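Local coordinates for USG-1 protein homolog (Pseudomonas aeruginosa, PDB 2HJS) that probably acts as a dimeric oxidoreductase of aldehyde or oxo groups, using NAD or NADP, within the aspartate-semialdehyde dehydrogenase family, at residues A[84-89]-A[104-109]; A[96-101]-A[320-325]; A[117-122]-A[126-131]. All blocks are in the same frame, centred on the assembly; numbering follows the deposited sequence.

In the fold
Followed from the N terminus, the chain enters the first contact at helix 78-90, and interaction 1 closes a short loop when segment 104-109 comes back beside that helix. Before this happens, the chain has already passed through segment 96-101, at the end of strand 94-97, whose partner 320-325 lies far ahead on helix 317-336; interactions 1 and 2 therefore cross. Interaction 3 opens and closes within the long excursion spanned by interaction 2, folding the turn 117-122 onto strand 127-129 just after interaction 1 is complete. Strands 94-97 and 127-129 are neighbours in one sheet, so the contacts tie helix 78-90 on one face and helix 317-336 on the other to the same edge of the sheet.

Interaction 1 (A[84-89]-A[104-109]); sequences HAERAR and PSVAPP
Glu86 and Val106 meet with their side chains at about a right angle, the carboxylate end of the one lying beside a methyl of the other. The contact belongs to the surface of a Rossmann-type NAD-binding domain, beside edge strand 127-129, where helix 78-90 packs near the sheet edge and the loop after strand 94-97 returns alongside it. Glu86 does not aim its CB at the loop; its CG stands anti to the carbonyl carbon (chi1 -73°) and the chain then runs out extended, which carries OE1 to 3.7 Å from Val106 CG1. CD of Glu86 follows at 4.0 Å from Val106 CG1. Val106, by contrast, directs its CB toward the helix, and with CG1 anti to the backbone N (chi1 174°) that branch does the touching. This is a surface contact of modest extent, van der Waals in nature, with no hydrogen bond joining the two segments; the 8.8 Å between Glu86 CA and Val106 CA keeps the two backbones apart, so that side chains do the bridging. Leu127 of the edge strand is touched by Glu86, Arg89 and Val106 alike, and so lies where helix and loop converge. Arg89 directs its CB toward the loop, yet its polar end is engaged by the chain just before that strand: Arg89 NH1 is hydrogen-bonded to Pro125 O, whereas NH2 approaches Val106 O obliquely and stays 4.4 Å from it.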
ATOM      1  N   HIS A  84     -14.550 -30.393 -12.044  1.00 52.08           N
ATOM      2  CA  HIS A  84     -15.450 -31.162 -11.167  1.00 52.16           C
ATOM      3  C   HIS A  84     -16.699 -30.475 -10.602  1.00 52.26           C
ATOM      4  O   HIS A  84     -17.623 -31.173 -10.225  1.00 52.17           O
ATOM      5  CB  HIS A  84     -14.676 -31.782  -9.991  1.00 52.44           C
ATOM      6  CG  HIS A  84     -13.622 -32.760 -10.401  1.00 52.60           C
ATOM      7  ND1 HIS A  84     -13.911 -34.056 -10.775  1.00 53.93           N
ATOM      8  CD2 HIS A  84     -12.278 -32.634 -10.483  1.00 51.83           C
ATOM      9  CE1 HIS A  84     -12.789 -34.682 -11.082  1.00 53.39           C
ATOM     10  NE2 HIS A  84     -11.785 -33.842 -10.909  1.00 52.83           N
ATOM     11  N   ALA A  85     -16.740 -29.146 -10.492  1.00 52.03           N
ATOM     12  CA  ALA A  85     -17.833 -28.524  -9.716  1.00 52.67           C
ATOM     13  C   ALA A  85     -19.230 -28.758 -10.316  1.00 53.04           C
ATOM     14  O   ALA A  85     -20.176 -29.106  -9.600  1.00 52.72           O
ATOM     15  CB  ALA A  85     -17.583 -27.035  -9.460  1.00 52.23           C
ATOM     16  N   GLU A  86     -19.350 -28.584 -11.623  1.00 53.94           N
ATOM     17  CA  GLU A  86     -20.628 -28.809 -12.302  1.00 55.04           C
ATOM     18  C   GLU A  86     -21.024 -30.265 -12.245  1.00 55.20           C
ATOM     19  O   GLU A  86     -22.153 -30.565 -11.860  1.00 55.78           O
ATOM     20  CB  GLU A  86     -20.615 -28.270 -13.738  1.00 54.75           C
ATOM     21  CG  GLU A  86     -20.664 -26.727 -13.776  1.00 55.57           C
ATOM     22  CD  GLU A  86     -20.469 -26.160 -15.174  1.00 56.81           C
ATOM     23  OE1 GLU A  86     -21.481 -25.841 -15.852  1.00 59.63           O
ATOM     24  OE2 GLU A  86     -19.298 -26.052 -15.601  1.00 59.13           O
ATOM     25  N   ARG A  87     -20.099 -31.162 -12.602  1.00 55.68           N
ATOM     26  CA  ARG A  87     -20.313 -32.620 -12.470  1.00 56.44           C
ATOM     27  C   ARG A  87     -20.778 -32.999 -11.063  1.00 55.43           C
ATOM     28  O   ARG A  87     -21.721 -33.765 -10.910  1.00 55.41           O
ATOM     29  CB  ARG A  87     -19.059 -33.408 -12.863  1.00 56.16           C
ATOM     30  CG  ARG A  87     -18.881 -33.554 -14.383  1.00 59.20           C
ATOM     31  CD  ARG A  87     -17.472 -34.010 -14.823  1.00 59.59           C
ATOM     32  NE  ARG A  87     -16.856 -34.942 -13.876  1.00 65.76           N
ATOM     33  CZ  ARG A  87     -17.044 -36.268 -13.855  1.00 69.71           C
ATOM     34  NH1 ARG A  87     -16.411 -36.987 -12.926  1.00 71.43           N
ATOM     35  NH2 ARG A  87     -17.849 -36.890 -14.740  1.00 70.40           N
ATOM     36  N   ALA A  88     -20.151 -32.421 -10.040  1.00 54.79           N
ATOM     37  CA  ALA A  88     -20.578 -32.641  -8.657  1.00 54.33           C
ATOM     38  C   ALA A  88     -22.016 -32.194  -8.396  1.00 54.20           C
ATOM     39  O   ALA A  88     -22.745 -32.878  -7.659  1.00 52.93           O
ATOM     40  CB  ALA A  88     -19.632 -31.959  -7.665  1.00 53.94           C
ATOM     41  N   ARG A  89     -22.413 -31.046  -8.964  1.00 53.84           N
ATOM     42  CA  ARG A  89     -23.771 -30.545  -8.746  1.00 54.23           C
ATOM     43  C   ARG A  89     -24.803 -31.449  -9.439  1.00 55.13           C
ATOM     44  O   ARG A  89     -25.888 -31.718  -8.881  1.00 55.52           O
ATOM     45  CB  ARG A  89     -23.949 -29.068  -9.142  1.00 53.79           C
ATOM     46  CG  ARG A  89     -25.356 -28.790  -9.555  1.00 54.27           C
ATOM     47  CD  ARG A  89     -25.915 -27.450  -9.223  1.00 53.60           C
ATOM     48  NE  ARG A  89     -25.873 -26.596 -10.385  1.00 54.74           N
ATOM     49  CZ  ARG A  89     -26.542 -25.453 -10.537  1.00 55.59           C
ATOM     50  NH1 ARG A  89     -27.392 -25.006  -9.620  1.00 55.74           N
ATOM     51  NH2 ARG A  89     -26.377 -24.765 -11.644  1.00 52.96           N
ATOM     52  N   PRO A 104     -19.190 -15.341 -13.789  1.00 58.25           N
ATOM     53  CA  PRO A 104     -20.140 -14.808 -12.806  1.00 58.25           C
ATOM     54  C   PRO A 104     -21.550 -15.417 -12.795  1.00 58.08           C
ATOM     55  O   PRO A 104     -22.303 -15.160 -11.856  1.00 59.64           O
ATOM     56  CB  PRO A 104     -20.239 -13.338 -13.220  1.00 58.80           C
ATOM     57  CG  PRO A 104     -20.087 -13.377 -14.743  1.00 58.57           C
ATOM     58  CD  PRO A 104     -19.271 -14.626 -15.078  1.00 58.42           C
ATOM     59  N   SER A 105     -21.907 -16.206 -13.807  0.50 57.24           N
ATOM     60  CA  SER A 105     -23.298 -16.604 -13.970  0.50 56.58           C
ATOM     61  C   SER A 105     -23.599 -18.051 -13.590  0.50 55.98           C
ATOM     62  O   SER A 105     -24.658 -18.325 -13.023  0.50 55.82           O
ATOM     63  CB  SER A 105     -23.795 -16.302 -15.388  0.50 56.61           C
ATOM     64  OG  SER A 105     -23.205 -17.168 -16.337  0.50 56.87           O
ATOM     65  N   VAL A 106     -22.680 -18.966 -13.902  1.00 55.18           N
ATOM     66  CA  VAL A 106     -22.872 -20.377 -13.578  1.00 53.98           C
ATOM     67  C   VAL A 106     -22.849 -20.569 -12.064  1.00 53.04           C
ATOM     68  O   VAL A 106     -23.729 -21.246 -11.518  1.00 51.95           O
ATOM     69  CB  VAL A 106     -21.875 -21.320 -14.310  1.00 53.92           C
ATOM     70  CG1 VAL A 106     -22.038 -22.758 -13.814  1.00 54.39           C
ATOM     71  CG2 VAL A 106     -22.120 -21.284 -15.824  1.00 54.10           C
ATOM     72  N   ALA A 107     -21.857 -19.959 -11.401  1.00 52.00           N
ATOM     73  CA  ALA A 107     -21.779 -19.965  -9.941  1.00 51.49           C
ATOM     74  C   ALA A 107     -21.622 -18.530  -9.432  1.00 51.66           C
ATOM     75  O   ALA A 107     -20.512 -18.028  -9.283  1.00 50.96           O
ATOM     76  CB  ALA A 107     -20.645 -20.869  -9.439  1.00 50.93           C
ATOM     77  N   PRO A 108     -22.756 -17.860  -9.180  1.00 51.90           N
ATOM     78  CA  PRO A 108     -22.752 -16.477  -8.709  1.00 51.52           C
ATOM     79  C   PRO A 108     -22.113 -16.354  -7.316  1.00 51.66           C
ATOM     80  O   PRO A 108     -22.259 -17.265  -6.480  1.00 50.50           O
ATOM     81  CB  PRO A 108     -24.246 -16.106  -8.676  1.00 51.66           C
ATOM     82  CG  PRO A 108     -24.988 -17.402  -8.702  1.00 52.12           C
ATOM     83  CD  PRO A 108     -24.122 -18.415  -9.349  1.00 51.76           C
ATOM     84  N   PRO A 109     -21.349 -15.267  -7.091  1.00 51.72           N
ATOM     85  CA  PRO A 109     -20.822 -15.021  -5.750  1.00 51.92           C
ATOM     86  C   PRO A 109     -21.913 -14.655  -4.737  1.00 52.27           C
ATOM     87  O   PRO A 109     -22.752 -13.793  -5.021  1.00 52.19           O
ATOM     88  CB  PRO A 109     -19.841 -13.869  -5.951  1.00 51.46           C
ATOM     89  CG  PRO A 109     -20.266 -13.194  -7.238  1.00 52.02           C
ATOM     90  CD  PRO A 109     -20.914 -14.247  -8.076  1.00 51.70           C
TER

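Interaction 2 (A[96-101]-A[320-325]); sequences IDLSGA and KGAALN
Leu98 reaches across to Ala322 and Ala323, joining the end of a sheet strand to the C-terminal helix 317-336. Along the first segment, Ile96 and Asp97 finish strand 94-97, a member of the parallel part of the Rossmann sheet; Asp97 is bonded through its backbone to the edge strand at Leu128 and to Ser130 just beyond it. The chain then leaves the sheet in an Asx turn, in which Asp97 OD1 accepts from Ser99 N at 3.0 Å, met from above the carboxylate plane, and from Ser99 OG at 2.7 Å through its syn lone pair. Two donors thus grip one oxygen, while OD2 is hydrogen-bonded to Ser81 of helix 78-90, and the carboxylate is held from several directions. Between these anchors sits Leu98, its CB directed toward the helix. CG is anti to the carbonyl carbon (chi1 -68°), and Leu98 CD2 is the branch that arrives, 3.8 Å from Ala322 O and 4.3 Å from Ala322 CB. Val18, on the helix that follows the first strand of the domain, touches both Leu98 and Ala322. Ser99, Gly100 and Ala101 then carry the chain away, Ala101 N adding a weak bond to Ser99 OG. Across the way, the helix has a wider pi-type turn at 320-324, and Asn325 ND2 bonds back to Gly321 O at 2.8 Å. No hydrogen bond or salt bridge joins the two segments; what does is a leucine methyl laid against the helix backbone, so the join rests on dispersion and burial.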
ATOM      1  N   ILE A  96     -20.052 -25.124  -2.983  1.00 49.91           N
ATOM      2  CA  ILE A  96     -19.549 -23.787  -2.727  1.00 48.23           C
ATOM      3  C   ILE A  96     -18.102 -23.722  -3.226  1.00 49.43           C
ATOM      4  O   ILE A  96     -17.225 -24.385  -2.667  1.00 49.49           O
ATOM      5  CB  ILE A  96     -19.642 -23.402  -1.245  1.00 48.17           C
ATOM      6  CG1 ILE A  96     -21.108 -23.295  -0.818  1.00 46.71           C
ATOM      7  CG2 ILE A  96     -18.923 -22.052  -0.960  1.00 45.95           C
ATOM      8  CD1 ILE A  96     -21.259 -23.496   0.666  1.00 47.98           C
ATOM      9  N   ASP A  97     -17.867 -22.941  -4.281  1.00 48.35           N
ATOM     10  CA  ASP A  97     -16.567 -22.896  -4.924  1.00 48.60           C
ATOM     11  C   ASP A  97     -15.808 -21.627  -4.544  1.00 48.21           C
ATOM     12  O   ASP A  97     -16.248 -20.536  -4.851  1.00 48.17           O
ATOM     13  CB  ASP A  97     -16.747 -22.950  -6.446  1.00 49.07           C
ATOM     14  CG  ASP A  97     -15.416 -22.838  -7.212  1.00 50.63           C
ATOM     15  OD1 ASP A  97     -14.340 -23.118  -6.627  1.00 52.55           O
ATOM     16  OD2 ASP A  97     -15.451 -22.451  -8.409  1.00 53.61           O
ATOM     17  N   LEU A  98     -14.666 -21.773  -3.880  1.00 48.22           N
ATOM     18  CA  LEU A  98     -13.923 -20.621  -3.406  1.00 48.56           C
ATOM     19  C   LEU A  98     -12.962 -20.055  -4.478  1.00 48.71           C
ATOM     20  O   LEU A  98     -12.374 -19.019  -4.271  1.00 48.22           O
ATOM     21  CB  LEU A  98     -13.162 -20.958  -2.124  1.00 48.46           C
ATOM     22  CG  LEU A  98     -13.978 -21.249  -0.826  1.00 49.85           C
ATOM     23  CD1 LEU A  98     -14.708 -22.641  -0.780  1.00 50.11           C
ATOM     24  CD2 LEU A  98     -13.079 -21.167   0.349  1.00 46.63           C
ATOM     25  N   SER A  99     -12.818 -20.740  -5.610  1.00 49.25           N
ATOM     26  CA  SER A  99     -11.818 -20.368  -6.612  1.00 50.14           C
ATOM     27  C   SER A  99     -12.371 -19.345  -7.601  1.00 50.78           C
ATOM     28  O   SER A  99     -11.627 -18.747  -8.354  1.00 50.58           O
ATOM     29  CB  SER A  99     -11.361 -21.608  -7.367  1.00 50.18           C
ATOM     30  OG  SER A  99     -12.407 -22.070  -8.188  1.00 50.85           O
ATOM     31  N   GLY A 100     -13.690 -19.162  -7.601  1.00 52.21           N
ATOM     32  CA  GLY A 100     -14.347 -18.267  -8.567  1.00 52.81           C
ATOM     33  C   GLY A 100     -14.311 -18.705 -10.027  1.00 53.44           C
ATOM     34  O   GLY A 100     -14.640 -17.910 -10.928  1.00 53.14           O
ATOM     35  N   ALA A 101     -13.939 -19.967 -10.267  1.00 53.60           N
ATOM     36  CA  ALA A 101     -13.677 -20.476 -11.615  1.00 53.72           C
ATOM     37  C   ALA A 101     -14.882 -20.394 -12.533  1.00 54.20           C
ATOM     38  O   ALA A 101     -14.716 -20.335 -13.746  1.00 54.06           O
ATOM     39  CB  ALA A 101     -13.184 -21.914 -11.554  1.00 53.93           C
ATOM     40  N   LYS A 320     -10.467 -16.008   7.477  1.00 47.98           N
ATOM     41  CA  LYS A 320     -11.663 -15.173   7.446  1.00 47.75           C
ATOM     42  C   LYS A 320     -12.189 -14.890   6.024  1.00 47.85           C
ATOM     43  O   LYS A 320     -13.272 -15.328   5.681  1.00 48.35           O
ATOM     44  CB  LYS A 320     -11.455 -13.856   8.218  1.00 47.19           C
ATOM     45  CG  LYS A 320     -12.609 -12.834   8.029  1.00 46.58           C
ATOM     46  CD  LYS A 320     -13.971 -13.438   8.528  1.00 45.82           C
ATOM     47  CE  LYS A 320     -15.112 -12.421   8.516  1.00 46.53           C
ATOM     48  NZ  LYS A 320     -15.003 -11.338   9.540  1.00 46.02           N
ATOM     49  N   GLY A 321     -11.429 -14.165   5.204  1.00 47.12           N
ATOM     50  CA  GLY A 321     -11.912 -13.751   3.886  1.00 47.21           C
ATOM     51  C   GLY A 321     -12.373 -14.932   3.055  1.00 48.06           C
ATOM     52  O   GLY A 321     -13.489 -14.925   2.537  1.00 48.83           O
ATOM     53  N   ALA A 322     -11.544 -15.972   2.976  1.00 47.48           N
ATOM     54  CA  ALA A 322     -11.896 -17.167   2.212  1.00 47.09           C
ATOM     55  C   ALA A 322     -12.716 -18.176   3.040  1.00 47.74           C
ATOM     56  O   ALA A 322     -13.930 -18.335   2.801  1.00 48.44           O
ATOM     57  CB  ALA A 322     -10.652 -17.818   1.649  1.00 46.36           C
ATOM     58  N   ALA A 323     -12.070 -18.843   4.001  1.00 47.02           N
ATOM     59  CA  ALA A 323     -12.657 -20.029   4.665  1.00 47.59           C
ATOM     60  C   ALA A 323     -13.919 -19.790   5.506  1.00 48.12           C
ATOM     61  O   ALA A 323     -14.918 -20.508   5.358  1.00 48.66           O
ATOM     62  CB  ALA A 323     -11.588 -20.785   5.507  1.00 45.47           C
ATOM     63  N   LEU A 324     -13.868 -18.834   6.434  1.00 48.74           N
ATOM     64  CA  LEU A 324     -15.031 -18.607   7.298  1.00 48.77           C
ATOM     65  C   LEU A 324     -16.221 -18.128   6.477  1.00 48.98           C
ATOM     66  O   LEU A 324     -17.329 -18.587   6.698  1.00 50.25           O
ATOM     67  CB  LEU A 324     -14.728 -17.636   8.444  1.00 48.19           C
ATOM     68  CG  LEU A 324     -15.895 -17.430   9.416  1.00 48.54           C
ATOM     69  CD1 LEU A 324     -16.304 -18.758  10.088  1.00 44.90           C
ATOM     70  CD2 LEU A 324     -15.501 -16.400  10.451  1.00 48.61           C
ATOM     71  N   ASN A 325     -16.007 -17.249   5.503  1.00 48.83           N
ATOM     72  CA  ASN A 325     -17.142 -16.844   4.659  1.00 48.99           C
ATOM     73  C   ASN A 325     -17.801 -18.034   3.936  1.00 49.19           C
ATOM     74  O   ASN A 325     -19.034 -18.117   3.841  1.00 49.89           O
ATOM     75  CB  ASN A 325     -16.732 -15.748   3.663  1.00 48.13           C
ATOM     76  CG  ASN A 325     -16.605 -14.384   4.318  1.00 49.92           C
ATOM     77  OD1 ASN A 325     -17.480 -13.974   5.089  1.00 50.25           O
ATOM     78  ND2 ASN A 325     -15.511 -13.655   4.003  1.00 46.53           N
TER

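Interaction 3 (A[117-122]-A[126-131]); sequences ERLASQ and FLLSSP
Gln122 grips Leu127 with both ends of its amide, and this pair of bonds, together with two leucines beside it and the Phe126 ring, forms the dense part of the contact. Leu127 N donates to Gln122 OE1 at 3.1 Å, nearly straight at 162°, and Gln122 NE2 returns a bond to Leu127 O at 3.2 Å, with that oxygen near the plane of the Gln122 amide, while NE2 comes from above the Leu127 carbonyl plane. Bonding at both atoms fixes the amide's rotation. Gln122 OE1 also rests 3.6 Å from Leu128 CD2. Next to the amide, Leu119 and Leu128 cross at about a right angle, and Leu119 CD2 presses on Leu128 CD1 at 3.4 Å, shorter than a normal carbon contact. Strand 127-129 is the outermost strand of the Rossmann sheet in this chain; Leu128 bonds through its backbone to strand 94-97, and on the other edge the side chain of Gln122 meets the peptide groups of Leu127 much as a neighbouring strand would. Leu333 of helix 317-336 touches both Leu119 and Phe126. Phe126 CE1 lies 3.5 Å from Gln122 O, which meets the ring obliquely, while Leu119 O sits at the ring edge. Farther out, Ala120 and Ser121 turn their CB atoms away from the strand and are exposed, the hydroxyl of Ser121 making a weak bond to Arg118 O.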
ATOM      1  N   GLU A 117     -29.913 -12.858   0.262  0.50 60.37           N
ATOM      2  CA  GLU A 117     -31.210 -12.914  -0.413  0.50 60.63           C
ATOM      3  C   GLU A 117     -31.100 -13.361  -1.876  0.50 60.91           C
ATOM      4  O   GLU A 117     -32.108 -13.662  -2.508  0.50 61.04           O
ATOM      5  CB  GLU A 117     -31.950 -11.567  -0.278  0.50 60.31           C
ATOM      6  CG  GLU A 117     -31.192 -10.342  -0.782  0.50 59.64           C
ATOM      7  CD  GLU A 117     -30.091  -9.825   0.148  0.50 58.04           C
ATOM      8  OE1 GLU A 117     -29.823 -10.413   1.210  0.50 58.06           O
ATOM      9  OE2 GLU A 117     -29.484  -8.799  -0.192  0.50 58.17           O
ATOM     10  N   ARG A 118     -29.876 -13.414  -2.396  1.00 61.27           N
ATOM     11  CA  ARG A 118     -29.628 -13.954  -3.723  1.00 61.97           C
ATOM     12  C   ARG A 118     -29.708 -15.466  -3.780  1.00 63.06           C
ATOM     13  O   ARG A 118     -29.773 -16.021  -4.885  1.00 62.78           O
ATOM     14  CB  ARG A 118     -28.279 -13.549  -4.293  1.00 62.41           C
ATOM     15  CG  ARG A 118     -28.026 -14.383  -5.511  1.00 62.68           C
ATOM     16  CD  ARG A 118     -26.792 -14.057  -6.200  1.00 64.52           C
ATOM     17  NE  ARG A 118     -27.028 -13.283  -7.424  1.00 65.35           N
ATOM     18  CZ  ARG A 118     -27.552 -13.763  -8.543  1.00 63.33           C
ATOM     19  NH1 ARG A 118     -27.970 -15.028  -8.619  1.00 61.65           N
ATOM     20  NH2 ARG A 118     -27.673 -12.951  -9.586  1.00 65.14           N
ATOM     21  N   LEU A 119     -29.651 -16.124  -2.610  1.00 63.86           N
ATOM     22  CA  LEU A 119     -29.864 -17.565  -2.526  1.00 65.37           C
ATOM     23  C   LEU A 119     -31.290 -17.927  -2.845  1.00 65.81           C
ATOM     24  O   LEU A 119     -31.541 -18.932  -3.526  1.00 66.07           O
ATOM     25  CB  LEU A 119     -29.559 -18.103  -1.133  1.00 65.60           C
ATOM     26  CG  LEU A 119     -28.082 -18.305  -0.888  1.00 66.80           C
ATOM     27  CD1 LEU A 119     -27.969 -19.083   0.394  1.00 68.58           C
ATOM     28  CD2 LEU A 119     -27.470 -19.059  -2.070  1.00 67.15           C
ATOM     29  N   ALA A 120     -32.205 -17.105  -2.320  1.00 66.01           N
ATOM     30  CA  ALA A 120     -33.650 -17.316  -2.404  1.00 66.41           C
ATOM     31  C   ALA A 120     -34.186 -17.597  -3.824  1.00 66.39           C
ATOM     32  O   ALA A 120     -35.308 -18.076  -3.969  1.00 66.48           O
ATOM     33  CB  ALA A 120     -34.394 -16.134  -1.757  1.00 66.23           C
ATOM     34  N   SER A 121     -33.362 -17.339  -4.841  1.00 66.40           N
ATOM     35  CA  SER A 121     -33.748 -17.491  -6.233  1.00 66.73           C
ATOM     36  C   SER A 121     -33.167 -18.690  -6.979  1.00 67.01           C
ATOM     37  O   SER A 121     -33.616 -18.956  -8.081  1.00 66.86           O
ATOM     38  CB  SER A 121     -33.414 -16.217  -7.013  1.00 66.94           C
ATOM     39  OG  SER A 121     -32.029 -16.120  -7.313  1.00 66.91           O
ATOM     40  N   GLN A 122     -32.168 -19.383  -6.419  1.00 67.39           N
ATOM     41  CA  GLN A 122     -31.624 -20.616  -7.045  1.00 66.97           C
ATOM     42  C   GLN A 122     -32.358 -21.839  -6.475  1.00 66.37           C
ATOM     43  O   GLN A 122     -32.854 -21.806  -5.335  1.00 66.23           O
ATOM     44  CB  GLN A 122     -30.089 -20.744  -6.837  1.00 67.37           C
ATOM     45  CG  GLN A 122     -29.191 -20.948  -8.156  1.00 67.61           C
ATOM     46  CD  GLN A 122     -27.691 -21.424  -7.909  1.00 67.24           C
ATOM     47  OE1 GLN A 122     -27.378 -22.120  -6.914  1.00 62.67           O
ATOM     48  NE2 GLN A 122     -26.790 -21.082  -8.861  1.00 63.08           N
ATOM     49  N   PHE A 126     -27.379 -26.388  -5.107  1.00 55.49           N
ATOM     50  CA  PHE A 126     -26.829 -25.073  -5.374  1.00 53.80           C
ATOM     51  C   PHE A 126     -25.442 -25.175  -6.012  1.00 53.06           C
ATOM     52  O   PHE A 126     -24.742 -26.185  -5.882  1.00 52.02           O
ATOM     53  CB  PHE A 126     -26.796 -24.226  -4.093  1.00 53.47           C
ATOM     54  CG  PHE A 126     -28.155 -24.038  -3.439  1.00 53.32           C
ATOM     55  CD1 PHE A 126     -28.968 -22.968  -3.788  1.00 52.53           C
ATOM     56  CD2 PHE A 126     -28.620 -24.943  -2.476  1.00 54.37           C
ATOM     57  CE1 PHE A 126     -30.209 -22.786  -3.185  1.00 52.90           C
ATOM     58  CE2 PHE A 126     -29.880 -24.776  -1.868  1.00 52.97           C
ATOM     59  CZ  PHE A 126     -30.669 -23.693  -2.221  1.00 52.24           C
ATOM     60  N   LEU A 127     -25.072 -24.141  -6.751  1.00 52.47           N
ATOM     61  CA  LEU A 127     -23.706 -23.994  -7.214  1.00 52.41           C
ATOM     62  C   LEU A 127     -23.325 -22.523  -7.111  1.00 52.68           C
ATOM     63  O   LEU A 127     -23.737 -21.689  -7.929  1.00 52.63           O
ATOM     64  CB  LEU A 127     -23.541 -24.564  -8.629  1.00 52.56           C
ATOM     65  CG  LEU A 127     -22.223 -24.278  -9.364  1.00 52.90           C
ATOM     66  CD1 LEU A 127     -20.999 -24.758  -8.570  1.00 52.07           C
ATOM     67  CD2 LEU A 127     -22.237 -24.891 -10.763  1.00 51.89           C
ATOM     68  N   LEU A 128     -22.557 -22.203  -6.071  1.00 52.60           N
ATOM     69  CA  LEU A 128     -22.307 -20.822  -5.702  1.00 51.88           C
ATOM     70  C   LEU A 128     -20.833 -20.619  -5.580  1.00 52.13           C
ATOM     71  O   LEU A 128     -20.100 -21.570  -5.313  1.00 51.89           O
ATOM     72  CB  LEU A 128     -22.937 -20.512  -4.343  1.00 52.08           C
ATOM     73  CG  LEU A 128     -24.401 -20.939  -4.208  1.00 54.08           C
ATOM     74  CD1 LEU A 128     -24.776 -21.064  -2.752  1.00 53.76           C
ATOM     75  CD2 LEU A 128     -25.302 -19.969  -4.961  1.00 52.03           C
ATOM     76  N   SER A 129     -20.404 -19.367  -5.752  1.00 51.86           N
ATOM     77  CA  SER A 129     -19.022 -18.995  -5.491  1.00 52.47           C
ATOM     78  C   SER A 129     -18.928 -18.267  -4.157  1.00 52.59           C
ATOM     79  O   SER A 129     -19.780 -17.447  -3.805  1.00 53.14           O
ATOM     80  CB  SER A 129     -18.456 -18.101  -6.614  1.00 51.76           C
ATOM     81  OG  SER A 129     -18.376 -18.814  -7.840  1.00 53.36           O
ATOM     82  N   SER A 130     -17.885 -18.559  -3.412  1.00 52.13           N
ATOM     83  CA  SER A 130     -17.550 -17.696  -2.293  1.00 52.22           C
ATOM     84  C   SER A 130     -16.397 -16.784  -2.770  1.00 52.48           C
ATOM     85  O   SER A 130     -15.400 -17.287  -3.279  1.00 53.76           O
ATOM     86  CB  SER A 130     -17.196 -18.555  -1.079  1.00 51.29           C
ATOM     87  OG  SER A 130     -17.199 -17.800   0.106  1.00 52.36           O
ATOM     88  N   PRO A 131     -16.525 -15.442  -2.602  1.00 52.22           N
ATOM     89  CA  PRO A 131     -15.586 -14.457  -3.172  1.00 51.95           C
ATOM     90  C   PRO A 131     -14.128 -14.639  -2.728  1.00 51.57           C
ATOM     91  O   PRO A 131     -13.852 -15.244  -1.677  1.00 50.35           O
ATOM     92  CB  PRO A 131     -16.110 -13.096  -2.662  1.00 51.44           C
ATOM     93  CG  PRO A 131     -17.493 -13.361  -2.189  1.00 52.09           C
ATOM     94  CD  PRO A 131     -17.576 -14.796  -1.792  1.00 52.44           C
TER